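Local structure of glutathione S-transferase (Bombyx mori, 4E8H) at residues A20-A25 / L32-T37; I58-M61 / F66-W69; A73-L78 / Q101-D106. The protein probably catalyses the conjugation of glutathione to electrophilic compounds, working as a homodimer. One frame throughout, in Å; residues are numbered along the deposited sequence.

Contact 1. Residues A20-A25 / L32-T37; sequences AVMMTA and LHLITT
Met22 and Ala25 on the helix meet Leu34 and Leu32 on the neighbouring strand. Helical segment 20-25 and strand segment 32-36 run roughly antiparallel, with 159° between their directions. Their axes come no closer than 10.6 Å, so side chains bridge the gap. The backbones are nearest at the end of the segment that leads into the turn, where Ala25 CA and Leu32 CA are 7.3 Å apart.

Ala25 points its methyl toward the strand. Its CB lies 3.7 Å from Leu32 CD1, with Leu32 CG and CD2 also close by. The small residue therefore lets the leucine branch sit low on the helix. The same CD1 is 4.4 Å from Val21 CG1 and 4.3 Å from Met22 CA, so one methyl rests against three helix residues.

This is the helix-to-strand half of a beta-alpha-beta unit, strand 7-11, helix 16-27 and strand 32-36, at the start of the thioredoxin-like domain. Strand 32-36 is an edge of the four-stranded sheet and bonds to strand 7-11 through the backbones of His33 and Ile35. Leu32 and Leu34 face the helix from it.

Met22 reaches Leu34 with the end of its chain. The bend at chi3 (83°) swings CE round to the leucine, 3.8 Å from Leu34 CD1. CE also lies 4.0 Å from Leu34 CD2, so it touches both branches. Tyr11 of strand 7-11 packs on both Met22 and Leu34, while Ile204 of helix 201-213 lies against Met22. On the helix itself, Thr24 OG1 donates to Ala20 O at 2.8 Å. The backbone N of Thr24 reaches that oxygen from the opposite face of the carbonyl plane.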
ATOM      1  N   ALA B  20       7.405 -12.211   4.263  1.00  7.42           N
ATOM      2  CA  ALA B  20       6.205 -12.302   3.427  1.00  7.54           C
ATOM      3  C   ALA B  20       6.558 -12.729   2.002  1.00  7.61           C
ATOM      4  O   ALA B  20       5.876 -13.573   1.414  1.00  7.76           O
ATOM      5  CB  ALA B  20       5.450 -10.976   3.425  1.00  7.48           C
ATOM      6  N   VAL B  21       7.626 -12.148   1.456  1.00  7.63           N
ATOM      7  CA  VAL B  21       8.101 -12.501   0.118  1.00  7.54           C
ATOM      8  C   VAL B  21       8.569 -13.959   0.062  1.00  7.62           C
ATOM      9  O   VAL B  21       8.196 -14.696  -0.854  1.00  7.43           O
ATOM     10  CB  VAL B  21       9.232 -11.556  -0.376  1.00  7.57           C
ATOM     11  CG1 VAL B  21       9.822 -12.053  -1.694  1.00  7.49           C
ATOM     12  CG2 VAL B  21       8.714 -10.133  -0.535  1.00  7.45           C
ATOM     13  N   MET B  22       9.367 -14.366   1.050  1.00  7.72           N
ATOM     14  CA  MET B  22       9.964 -15.706   1.079  1.00  8.02           C
ATOM     15  C   MET B  22       8.917 -16.819   1.130  1.00  7.83           C
ATOM     16  O   MET B  22       9.064 -17.839   0.458  1.00  7.80           O
ATOM     17  CB  MET B  22      10.955 -15.842   2.243  1.00  8.25           C
ATOM     18  CG  MET B  22      12.244 -15.046   2.055  1.00  9.73           C
ATOM     19  SD  MET B  22      13.139 -14.750   3.595  1.00 13.33           S
ATOM     20  CE  MET B  22      14.040 -16.286   3.769  1.00 12.54           C
ATOM     21  N   MET B  23       7.864 -16.614   1.918  1.00  7.85           N
ATOM     22  CA  MET B  23       6.762 -17.574   1.991  1.00  8.04           C
ATOM     23  C   MET B  23       5.916 -17.581   0.716  1.00  8.04           C
ATOM     24  O   MET B  23       5.423 -18.634   0.312  1.00  8.11           O
ATOM     25  CB  MET B  23       5.880 -17.321   3.218  1.00  8.07           C
ATOM     26  CG  MET B  23       6.501 -17.766   4.541  1.00  8.78           C
ATOM     27  SD  MET B  23       5.356 -17.731   5.941  1.00 11.06           S
ATOM     28  CE  MET B  23       5.036 -15.976   6.105  1.00 10.40           C
ATOM     29  N   THR B  24       5.749 -16.418   0.086  1.00  8.22           N
ATOM     30  CA  THR B  24       5.027 -16.339  -1.188  1.00  8.43           C
ATOM     31  C   THR B  24       5.756 -17.138  -2.267  1.00  8.71           C
ATOM     32  O   THR B  24       5.126 -17.876  -3.026  1.00  8.67           O
ATOM     33  CB  THR B  24       4.811 -14.880  -1.655  1.00  8.32           C
ATOM     34  OG1 THR B  24       4.062 -14.172  -0.663  1.00  8.38           O
ATOM     35  CG2 THR B  24       4.041 -14.834  -2.975  1.00  8.34           C
ATOM     36  N   ALA B  25       7.080 -16.997  -2.316  1.00  9.13           N
ATOM     37  CA  ALA B  25       7.916 -17.736  -3.265  1.00  9.65           C
ATOM     38  C   ALA B  25       7.863 -19.250  -3.052  1.00 10.09           C
ATOM     39  O   ALA B  25       7.887 -20.013  -4.021  1.00 10.11           O
ATOM     40  CB  ALA B  25       9.351 -17.242  -3.204  1.00  9.55           C
ATOM     41  N   LEU B  32      14.510 -19.005  -4.319  1.00 19.23           N
ATOM     42  CA  LEU B  32      15.150 -17.711  -4.250  1.00 18.73           C
ATOM     43  C   LEU B  32      16.596 -17.920  -3.865  1.00 18.50           C
ATOM     44  O   LEU B  32      16.903 -18.721  -2.974  1.00 18.49           O
ATOM     45  CB  LEU B  32      14.459 -16.804  -3.228  1.00 18.67           C
ATOM     46  CG  LEU B  32      12.997 -16.396  -3.445  1.00 18.46           C
ATOM     47  CD1 LEU B  32      12.537 -15.485  -2.315  1.00 18.01           C
ATOM     48  CD2 LEU B  32      12.778 -15.719  -4.796  1.00 18.03           C
ATOM     49  N   HIS B  33      17.485 -17.223  -4.557  1.00 18.06           N
ATOM     50  CA  HIS B  33      18.859 -17.127  -4.112  1.00 17.72           C
ATOM     51  C   HIS B  33      18.958 -15.930  -3.180  1.00 17.03           C
ATOM     52  O   HIS B  33      18.940 -14.770  -3.606  1.00 16.89           O
ATOM     53  CB  HIS B  33      19.825 -17.080  -5.299  1.00 18.03           C
ATOM     54  CG  HIS B  33      20.074 -18.427  -5.909  1.00 19.38           C
ATOM     55  ND1 HIS B  33      21.133 -18.686  -6.753  1.00 20.63           N
ATOM     56  CD2 HIS B  33      19.411 -19.600  -5.769  1.00 20.35           C
ATOM     57  CE1 HIS B  33      21.099 -19.955  -7.123  1.00 21.04           C
ATOM     58  NE2 HIS B  33      20.065 -20.532  -6.537  1.00 21.06           N
ATOM     59  N   LEU B  34      19.012 -16.249  -1.891  1.00 16.24           N
ATOM     60  CA  LEU B  34      18.960 -15.265  -0.822  1.00 15.58           C
ATOM     61  C   LEU B  34      20.331 -14.642  -0.613  1.00 15.32           C
ATOM     62  O   LEU B  34      21.338 -15.350  -0.518  1.00 15.22           O
ATOM     63  CB  LEU B  34      18.464 -15.918   0.472  1.00 15.44           C
ATOM     64  CG  LEU B  34      17.123 -16.663   0.437  1.00 15.28           C
ATOM     65  CD1 LEU B  34      16.977 -17.576   1.647  1.00 15.10           C
ATOM     66  CD2 LEU B  34      15.940 -15.699   0.338  1.00 14.92           C
ATOM     67  N   ILE B  35      20.363 -13.314  -0.560  1.00 14.99           N
ATOM     68  CA  ILE B  35      21.603 -12.581  -0.339  1.00 14.90           C
ATOM     69  C   ILE B  35      21.470 -11.727   0.915  1.00 15.00           C
ATOM     70  O   ILE B  35      20.754 -10.721   0.924  1.00 14.79           O
ATOM     71  CB  ILE B  35      21.990 -11.701  -1.558  1.00 14.86           C
ATOM     72  CG1 ILE B  35      22.013 -12.538  -2.844  1.00 14.80           C
ATOM     73  CG2 ILE B  35      23.343 -11.016  -1.324  1.00 14.81           C
ATOM     74  CD1 ILE B  35      21.934 -11.724  -4.128  1.00 15.00           C
ATOM     75  N   THR B  36      22.158 -12.152   1.971  1.00 15.31           N
ATOM     76  CA  THR B  36      22.185 -11.437   3.243  1.00 15.80           C
ATOM     77  C   THR B  36      22.656 -10.002   3.026  1.00 16.22           C
ATOM     78  O   THR B  36      23.726  -9.767   2.458  1.00 16.14           O
ATOM     79  CB  THR B  36      23.098 -12.160   4.263  1.00 15.75           C
ATOM     80  OG1 THR B  36      22.563 -13.461   4.538  1.00 15.95           O
ATOM     81  CG2 THR B  36      23.200 -11.379   5.570  1.00 15.78           C
ATOM     82  N   THR B  37      21.836  -9.048   3.461  1.00 16.91           N
ATOM     83  CA  THR B  37      22.153  -7.636   3.301  1.00 17.69           C
ATOM     84  C   THR B  37      22.145  -6.941   4.660  1.00 18.61           C
ATOM     85  O   THR B  37      21.090  -6.593   5.197  1.00 18.56           O
ATOM     86  CB  THR B  37      21.209  -6.947   2.287  1.00 17.56           C
ATOM     87  OG1 THR B  37      21.267  -7.644   1.034  1.00 17.02           O
ATOM     88  CG2 THR B  37      21.612  -5.493   2.063  1.00 17.44           C
TER

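Contact 2. Residues I58-M61 / F66-W69; sequences IPTM and FILW. With GSH (glutathione), chain F.
Met61 and Leu68 pair across a beta hairpin of strands 60-63 and 66-69 in the thioredoxin-like domain. They are an antiparallel hydrogen-bonded pair. Met61 N donates to Leu68 O at 2.7 Å, nearly in line with the carbonyl. Leu68 N returns a bond to Met61 O at 3.0 Å, with the donor tilted 19° from the carbonyl plane. The CA of Ile67 adds a CA-H...O contact to the same Met61 oxygen.

The Met61 side chain starts with CB 3.6 Å from Leu68 O. CG lies anti to the backbone N (chi1 -179°), which carries the chain along the face shared with Leu68. The bend at SD then brings CE back to strand 66-69. CE rests 3.8 Å from Leu68 CB and 3.8 Å from Phe66 CD2, approaching the ring obliquely. Ile74 and Tyr77 of helix 71-82 cover this side.

On the other face, Thr60 CG2 meets Ile67 CG2 at 3.8 Å, while Thr60 OG1 is bonded to Thr57 O and Asn53 ND2. Trp69 lies beside Thr60 and points the same way, with its CB against Thr60 OG1. Its ring then leads off, and NE1 bonds to Gln55 OE1. Gln101 of the second subunit packs on Trp69.

Before the strand comes the cis peptide bond between Ile58 and Pro59, the cis-proline characteristic of the thioredoxin fold. The Ile58 backbone here faces the cysteinyl part of glutathione. GSH N2 donates to Ile58 O at 2.9 Å, and Ile58 N donates to GSH O2 at 2.8 Å.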
ATOM      1  N   ILE B  58      15.322  -3.258   2.084  1.00  9.91           N
ATOM      2  CA  ILE B  58      15.119  -4.687   1.894  1.00  9.65           C
ATOM      3  C   ILE B  58      13.654  -4.997   2.239  1.00  9.42           C
ATOM      4  O   ILE B  58      13.088  -4.371   3.139  1.00  9.35           O
ATOM      5  CB  ILE B  58      16.096  -5.550   2.742  1.00  9.72           C
ATOM      6  CG1 ILE B  58      16.018  -5.178   4.229  1.00  9.78           C
ATOM      7  CG2 ILE B  58      17.525  -5.414   2.213  1.00  9.73           C
ATOM      8  CD1 ILE B  58      16.578  -6.235   5.170  1.00 10.29           C
ATOM      9  N   PRO B  59      13.026  -5.949   1.524  1.00  9.24           N
ATOM     10  CA  PRO B  59      13.566  -6.780   0.451  1.00  9.11           C
ATOM     11  C   PRO B  59      13.696  -6.035  -0.873  1.00  9.07           C
ATOM     12  O   PRO B  59      12.891  -5.151  -1.175  1.00  9.08           O
ATOM     13  CB  PRO B  59      12.523  -7.893   0.316  1.00  9.11           C
ATOM     14  CG  PRO B  59      11.248  -7.253   0.714  1.00  9.14           C
ATOM     15  CD  PRO B  59      11.608  -6.259   1.789  1.00  9.19           C
ATOM     16  N   THR B  60      14.724  -6.389  -1.635  1.00  9.00           N
ATOM     17  CA  THR B  60      14.844  -5.972  -3.022  1.00  8.91           C
ATOM     18  C   THR B  60      15.011  -7.234  -3.862  1.00  9.04           C
ATOM     19  O   THR B  60      15.859  -8.083  -3.572  1.00  8.92           O
ATOM     20  CB  THR B  60      16.005  -4.967  -3.234  1.00  8.89           C
ATOM     21  OG1 THR B  60      15.740  -3.770  -2.489  1.00  8.82           O
ATOM     22  CG2 THR B  60      16.157  -4.600  -4.706  1.00  8.72           C
ATOM     23  N   MET B  61      14.170  -7.359  -4.881  1.00  9.31           N
ATOM     24  CA  MET B  61      14.187  -8.511  -5.767  1.00  9.72           C
ATOM     25  C   MET B  61      14.954  -8.202  -7.049  1.00  9.97           C
ATOM     26  O   MET B  61      14.810  -7.119  -7.621  1.00  9.94           O
ATOM     27  CB  MET B  61      12.754  -8.926  -6.104  1.00  9.72           C
ATOM     28  CG  MET B  61      12.651 -10.132  -7.017  1.00 10.18           C
ATOM     29  SD  MET B  61      11.129 -10.159  -7.979  1.00 11.18           S
ATOM     30  CE  MET B  61      11.493  -8.921  -9.226  1.00 10.98           C
ATOM     31  N   PHE B  66      15.640  -7.646 -13.782  1.00  9.99           N
ATOM     32  CA  PHE B  66      14.485  -6.838 -13.396  1.00  9.26           C
ATOM     33  C   PHE B  66      14.483  -6.621 -11.887  1.00  8.93           C
ATOM     34  O   PHE B  66      14.375  -7.574 -11.109  1.00  8.80           O
ATOM     35  CB  PHE B  66      13.172  -7.477 -13.872  1.00  9.18           C
ATOM     36  CG  PHE B  66      11.932  -6.731 -13.446  1.00  8.70           C
ATOM     37  CD1 PHE B  66      11.694  -5.429 -13.883  1.00  8.64           C
ATOM     38  CD2 PHE B  66      10.992  -7.339 -12.617  1.00  8.26           C
ATOM     39  CE1 PHE B  66      10.546  -4.738 -13.490  1.00  8.31           C
ATOM     40  CE2 PHE B  66       9.840  -6.659 -12.219  1.00  8.26           C
ATOM     41  CZ  PHE B  66       9.617  -5.355 -12.658  1.00  8.19           C
ATOM     42  N   ILE B  67      14.615  -5.357 -11.492  1.00  8.40           N
ATOM     43  CA  ILE B  67      14.679  -4.966 -10.086  1.00  7.99           C
ATOM     44  C   ILE B  67      13.315  -4.504  -9.581  1.00  7.74           C
ATOM     45  O   ILE B  67      12.614  -3.753 -10.262  1.00  7.68           O
ATOM     46  CB  ILE B  67      15.716  -3.829  -9.852  1.00  8.00           C
ATOM     47  CG1 ILE B  67      17.044  -4.116 -10.574  1.00  7.93           C
ATOM     48  CG2 ILE B  67      15.921  -3.572  -8.355  1.00  7.85           C
ATOM     49  CD1 ILE B  67      17.793  -5.376 -10.110  1.00  8.23           C
ATOM     50  N   LEU B  68      12.949  -4.958  -8.383  1.00  7.38           N
ATOM     51  CA  LEU B  68      11.719  -4.523  -7.728  1.00  7.07           C
ATOM     52  C   LEU B  68      11.888  -4.505  -6.211  1.00  6.90           C
ATOM     53  O   LEU B  68      12.529  -5.391  -5.639  1.00  6.94           O
ATOM     54  CB  LEU B  68      10.558  -5.448  -8.123  1.00  7.10           C
ATOM     55  CG  LEU B  68       9.118  -5.126  -7.711  1.00  7.08           C
ATOM     56  CD1 LEU B  68       8.602  -3.859  -8.393  1.00  7.04           C
ATOM     57  CD2 LEU B  68       8.218  -6.307  -8.034  1.00  6.99           C
ATOM     58  N   TRP B  69      11.324  -3.487  -5.566  1.00  6.59           N
ATOM     59  CA  TRP B  69      11.210  -3.471  -4.109  1.00  6.36           C
ATOM     60  C   TRP B  69       9.759  -3.180  -3.686  1.00  6.17           C
ATOM     61  O   TRP B  69       8.881  -3.049  -4.542  1.00  6.06           O
ATOM     62  CB  TRP B  69      12.248  -2.534  -3.461  1.00  6.38           C
ATOM     63  CG  TRP B  69      12.158  -1.109  -3.894  1.00  6.57           C
ATOM     64  CD1 TRP B  69      11.518  -0.100  -3.240  1.00  6.56           C
ATOM     65  CD2 TRP B  69      12.733  -0.523  -5.073  1.00  6.49           C
ATOM     66  NE1 TRP B  69      11.649   1.076  -3.936  1.00  7.15           N
ATOM     67  CE2 TRP B  69      12.389   0.846  -5.065  1.00  6.67           C
ATOM     68  CE3 TRP B  69      13.500  -1.023  -6.136  1.00  6.19           C
ATOM     69  CZ2 TRP B  69      12.784   1.728  -6.080  1.00  6.75           C
ATOM     70  CZ3 TRP B  69      13.893  -0.145  -7.148  1.00  6.38           C
ATOM     71  CH2 TRP B  69      13.532   1.216  -7.110  1.00  6.53           C
TER
HETATM   72  N1  GSH F 301       7.241  -1.046   2.792  1.00  8.44           N
HETATM   73  CA1 GSH F 301       8.486  -1.764   2.580  1.00  8.82           C
HETATM   74  C1  GSH F 301       8.178  -3.153   2.096  1.00  8.57           C
HETATM   75  O11 GSH F 301       7.063  -3.670   2.325  1.00  8.49           O
HETATM   76  O12 GSH F 301       9.031  -3.808   1.455  1.00  8.41           O
HETATM   77  CB1 GSH F 301       9.278  -1.824   3.884  1.00  9.43           C
HETATM   78  CG1 GSH F 301      10.775  -1.969   3.615  1.00 10.48           C
HETATM   79  CD1 GSH F 301      11.594  -1.538   4.814  1.00 11.27           C
HETATM   80  OE1 GSH F 301      11.278  -0.352   5.509  1.00 11.70           O
HETATM   81  N2  GSH F 301      12.611  -2.324   5.164  1.00 11.93           N
HETATM   82  CA2 GSH F 301      13.532  -1.962   6.229  1.00 12.98           C
HETATM   83  C2  GSH F 301      14.751  -1.295   5.667  1.00 13.25           C
HETATM   84  O2  GSH F 301      15.203  -1.677   4.389  1.00 13.49           O
HETATM   85  CB2 GSH F 301      13.943  -3.211   6.999  1.00 13.54           C
HETATM   86  SG2 GSH F 301      12.557  -3.992   7.864  1.00 14.91           S
HETATM   87  N3  GSH F 301      15.354  -0.365   6.410  1.00 13.62           N
HETATM   88  CA3 GSH F 301      16.631   0.226   6.038  1.00 14.17           C
HETATM   89  C3  GSH F 301      16.470   1.472   5.193  1.00 14.75           C
HETATM   90  O31 GSH F 301      15.363   1.755   4.684  1.00 15.03           O
HETATM   91  O32 GSH F 301      17.440   2.238   4.990  1.00 14.91           O

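Contact 3. Residues A73-L78 / Q101-D106; sequences AIQTYL and QRLNFD
The Gln75 amide nitrogen, NE2, is held by two acceptors while its oxygen lies near Leu103. NE2 bonds to Thr24 OG1 of helix 16-27 and to Val160 O at the start of helix 160-174. Together these fix the amide between three helices. The other end of the amide faces an apolar group: Gln75 OE1 is 4.2 Å from Leu103 CD2. It is buried and has no polar partner in the model.

The second touch is between methyl groups. Thr76 CG2 and Leu103 CD1 meet tip to tip at 3.8 Å. The chi1 of 55° turns Thr76 OG1 back to its own helix, where it bonds to Arg72 O, and leaves CG2 to face the leucine. Leu103 thus spreads its two branches, CD1 to Thr76 and CD2 to Gln75. The two segments bury just 88 Å² between them.

One turn after Leu103, Asp106 OD2 forms a salt bridge with Arg72 NH2 and a hydrogen bond with Thr164 OG1. Arg72 is a glutathione-binding residue, so Asp106 is placed to fix its position from the second shell. Asp100 of the second subunit packs on Thr76. The arrangement belongs to the domain interface of the glutathione transferase fold, where helix 71-82 of the thioredoxin-like domain meets helix 93-124 of the all-helical domain.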
ATOM      1  N   ALA B  73       4.318  -5.485  -3.646  1.00  6.11           N
ATOM      2  CA  ALA B  73       4.472  -5.442  -5.105  1.00  6.15           C
ATOM      3  C   ALA B  73       5.249  -6.657  -5.622  1.00  6.21           C
ATOM      4  O   ALA B  73       4.939  -7.189  -6.692  1.00  6.15           O
ATOM      5  CB  ALA B  73       5.152  -4.150  -5.535  1.00  6.14           C
ATOM      6  N   ILE B  74       6.257  -7.083  -4.858  1.00  6.23           N
ATOM      7  CA  ILE B  74       7.020  -8.296  -5.169  1.00  6.36           C
ATOM      8  C   ILE B  74       6.120  -9.534  -5.133  1.00  6.50           C
ATOM      9  O   ILE B  74       6.129 -10.339  -6.066  1.00  6.55           O
ATOM     10  CB  ILE B  74       8.233  -8.482  -4.219  1.00  6.34           C
ATOM     11  CG1 ILE B  74       9.267  -7.371  -4.441  1.00  6.31           C
ATOM     12  CG2 ILE B  74       8.881  -9.853  -4.433  1.00  6.30           C
ATOM     13  CD1 ILE B  74      10.329  -7.268  -3.348  1.00  6.02           C
ATOM     14  N   GLN B  75       5.343  -9.668  -4.058  1.00  6.56           N
ATOM     15  CA  GLN B  75       4.385 -10.765  -3.905  1.00  6.72           C
ATOM     16  C   GLN B  75       3.457 -10.902  -5.104  1.00  6.78           C
ATOM     17  O   GLN B  75       3.324 -11.988  -5.677  1.00  6.91           O
ATOM     18  CB  GLN B  75       3.516 -10.539  -2.675  1.00  6.71           C
ATOM     19  CG  GLN B  75       4.126 -10.924  -1.359  1.00  6.82           C
ATOM     20  CD  GLN B  75       3.126 -10.771  -0.241  1.00  7.32           C
ATOM     21  OE1 GLN B  75       2.803  -9.656   0.173  1.00  7.67           O
ATOM     22  NE2 GLN B  75       2.605 -11.892   0.242  1.00  7.02           N
ATOM     23  N   THR B  76       2.805  -9.799  -5.464  1.00  6.78           N
ATOM     24  CA  THR B  76       1.834  -9.803  -6.551  1.00  6.97           C
ATOM     25  C   THR B  76       2.504 -10.051  -7.904  1.00  7.29           C
ATOM     26  O   THR B  76       1.943 -10.750  -8.752  1.00  7.39           O
ATOM     27  CB  THR B  76       0.985  -8.511  -6.585  1.00  6.93           C
ATOM     28  OG1 THR B  76       1.842  -7.366  -6.653  1.00  6.59           O
ATOM     29  CG2 THR B  76       0.106  -8.412  -5.340  1.00  6.65           C
ATOM     30  N   TYR B  77       3.704  -9.497  -8.090  1.00  7.65           N
ATOM     31  CA  TYR B  77       4.497  -9.754  -9.300  1.00  8.04           C
ATOM     32  C   TYR B  77       4.829 -11.235  -9.490  1.00  8.30           C
ATOM     33  O   TYR B  77       4.725 -11.754 -10.604  1.00  8.38           O
ATOM     34  CB  TYR B  77       5.793  -8.929  -9.321  1.00  7.98           C
ATOM     35  CG  TYR B  77       6.769  -9.378 -10.396  1.00  8.20           C
ATOM     36  CD1 TYR B  77       6.492  -9.166 -11.748  1.00  8.17           C
ATOM     37  CD2 TYR B  77       7.957 -10.034 -10.065  1.00  8.14           C
ATOM     38  CE1 TYR B  77       7.374  -9.588 -12.743  1.00  8.43           C
ATOM     39  CE2 TYR B  77       8.847 -10.461 -11.054  1.00  8.33           C
ATOM     40  CZ  TYR B  77       8.549 -10.231 -12.389  1.00  8.54           C
ATOM     41  OH  TYR B  77       9.423 -10.643 -13.372  1.00  8.95           O
ATOM     42  N   LEU B  78       5.237 -11.907  -8.414  1.00  8.60           N
ATOM     43  CA  LEU B  78       5.589 -13.323  -8.498  1.00  8.83           C
ATOM     44  C   LEU B  78       4.390 -14.166  -8.934  1.00  9.13           C
ATOM     45  O   LEU B  78       4.541 -15.103  -9.722  1.00  9.14           O
ATOM     46  CB  LEU B  78       6.191 -13.834  -7.182  1.00  8.74           C
ATOM     47  CG  LEU B  78       7.505 -13.208  -6.686  1.00  8.80           C
ATOM     48  CD1 LEU B  78       7.936 -13.833  -5.366  1.00  8.97           C
ATOM     49  CD2 LEU B  78       8.628 -13.307  -7.717  1.00  8.50           C
ATOM     50  N   GLN B 101      -7.329  -4.187  -1.525  1.00  7.59           N
ATOM     51  CA  GLN B 101      -7.729  -3.440  -0.332  1.00  7.42           C
ATOM     52  C   GLN B 101      -7.080  -4.014   0.932  1.00  7.04           C
ATOM     53  O   GLN B 101      -6.625  -3.256   1.792  1.00  6.82           O
ATOM     54  CB  GLN B 101      -9.255  -3.374  -0.194  1.00  7.57           C
ATOM     55  CG  GLN B 101      -9.753  -2.674   1.077  1.00  8.66           C
ATOM     56  CD  GLN B 101      -9.892  -3.625   2.256  1.00 10.16           C
ATOM     57  OE1 GLN B 101     -10.408  -4.733   2.114  1.00 10.91           O
ATOM     58  NE2 GLN B 101      -9.437  -3.191   3.429  1.00 10.48           N
ATOM     59  N   ARG B 102      -7.041  -5.342   1.039  1.00  6.74           N
ATOM     60  CA  ARG B 102      -6.426  -6.000   2.193  1.00  6.59           C
ATOM     61  C   ARG B 102      -4.919  -5.734   2.248  1.00  6.50           C
ATOM     62  O   ARG B 102      -4.360  -5.549   3.331  1.00  6.38           O
ATOM     63  CB  ARG B 102      -6.718  -7.508   2.208  1.00  6.64           C
ATOM     64  CG  ARG B 102      -8.208  -7.891   2.217  1.00  7.07           C
ATOM     65  CD  ARG B 102      -8.939  -7.444   3.486  1.00  7.66           C
ATOM     66  NE  ARG B 102     -10.163  -8.215   3.701  1.00  8.16           N
ATOM     67  CZ  ARG B 102     -11.398  -7.718   3.727  1.00  8.40           C
ATOM     68  NH1 ARG B 102     -11.617  -6.419   3.571  1.00  8.42           N
ATOM     69  NH2 ARG B 102     -12.425  -8.533   3.931  1.00  8.65           N
ATOM     70  N   LEU B 103      -4.275  -5.700   1.078  1.00  6.43           N
ATOM     71  CA  LEU B 103      -2.851  -5.365   0.977  1.00  6.52           C
ATOM     72  C   LEU B 103      -2.564  -3.916   1.383  1.00  6.62           C
ATOM     73  O   LEU B 103      -1.585  -3.652   2.084  1.00  6.54           O
ATOM     74  CB  LEU B 103      -2.313  -5.653  -0.432  1.00  6.37           C
ATOM     75  CG  LEU B 103      -2.127  -7.124  -0.827  1.00  6.53           C
ATOM     76  CD1 LEU B 103      -1.897  -7.260  -2.328  1.00  6.43           C
ATOM     77  CD2 LEU B 103      -0.989  -7.780  -0.048  1.00  6.21           C
ATOM     78  N   ASN B 104      -3.418  -2.992   0.942  1.00  6.85           N
ATOM     79  CA  ASN B 104      -3.351  -1.594   1.376  1.00  7.22           C
ATOM     80  C   ASN B 104      -3.684  -1.435   2.863  1.00  7.29           C
ATOM     81  O   ASN B 104      -3.075  -0.611   3.554  1.00  7.23           O
ATOM     82  CB  ASN B 104      -4.248  -0.699   0.512  1.00  7.41           C
ATOM     83  CG  ASN B 104      -3.602  -0.314  -0.817  1.00  8.28           C
ATOM     84  OD1 ASN B 104      -3.523   0.865  -1.159  1.00 10.00           O
ATOM     85  ND2 ASN B 104      -3.137  -1.309  -1.568  1.00  9.26           N
ATOM     86  N   PHE B 105      -4.642  -2.226   3.350  1.00  7.36           N
ATOM     87  CA  PHE B 105      -4.930  -2.308   4.785  1.00  7.46           C
ATOM     88  C   PHE B 105      -3.675  -2.725   5.547  1.00  7.57           C
ATOM     89  O   PHE B 105      -3.305  -2.095   6.536  1.00  7.47           O
ATOM     90  CB  PHE B 105      -6.075  -3.296   5.058  1.00  7.46           C
ATOM     91  CG  PHE B 105      -6.307  -3.587   6.524  1.00  7.57           C
ATOM     92  CD1 PHE B 105      -6.989  -2.681   7.332  1.00  7.35           C
ATOM     93  CD2 PHE B 105      -5.855  -4.778   7.088  1.00  7.53           C
ATOM     94  CE1 PHE B 105      -7.207  -2.953   8.684  1.00  7.41           C
ATOM     95  CE2 PHE B 105      -6.070  -5.060   8.438  1.00  7.40           C
ATOM     96  CZ  PHE B 105      -6.747  -4.146   9.237  1.00  7.28           C
ATOM     97  N   ASP B 106      -3.023  -3.784   5.072  1.00  7.76           N
ATOM     98  CA  ASP B 106      -1.821  -4.296   5.716  1.00  8.05           C
ATOM     99  C   ASP B 106      -0.724  -3.234   5.771  1.00  7.89           C
ATOM    100  O   ASP B 106      -0.170  -2.976   6.836  1.00  8.00           O
ATOM    101  CB  ASP B 106      -1.323  -5.567   5.019  1.00  8.22           C
ATOM    102  CG  ASP B 106      -0.164  -6.226   5.754  1.00  9.19           C
ATOM    103  OD1 ASP B 106      -0.264  -6.428   6.985  1.00 10.15           O
ATOM    104  OD2 ASP B 106       0.846  -6.548   5.094  1.00 10.45           O
TER

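From the N terminus, the three contacts come in series, and none nests in or crosses another. Contact 1 closes the short turn between helix 16-27 and strand 32-36. Contact 2 closes the tight hairpin turn between strands 60-63 and 66-69, and Val21 packs on Pro59 to join it to contact 1. The chain then enters helix 71-82, whose Tyr77 lies against Met61 and Phe66. Contact 3 closes the longest loop, through the linker into helix 93-124. Its Ile74 packs on Val21, so helices 16-27 and 71-82 lie together beside the sheet. Contacts 1 and 2 stay within the thioredoxin-like domain; contact 3 ties it to the helical domain.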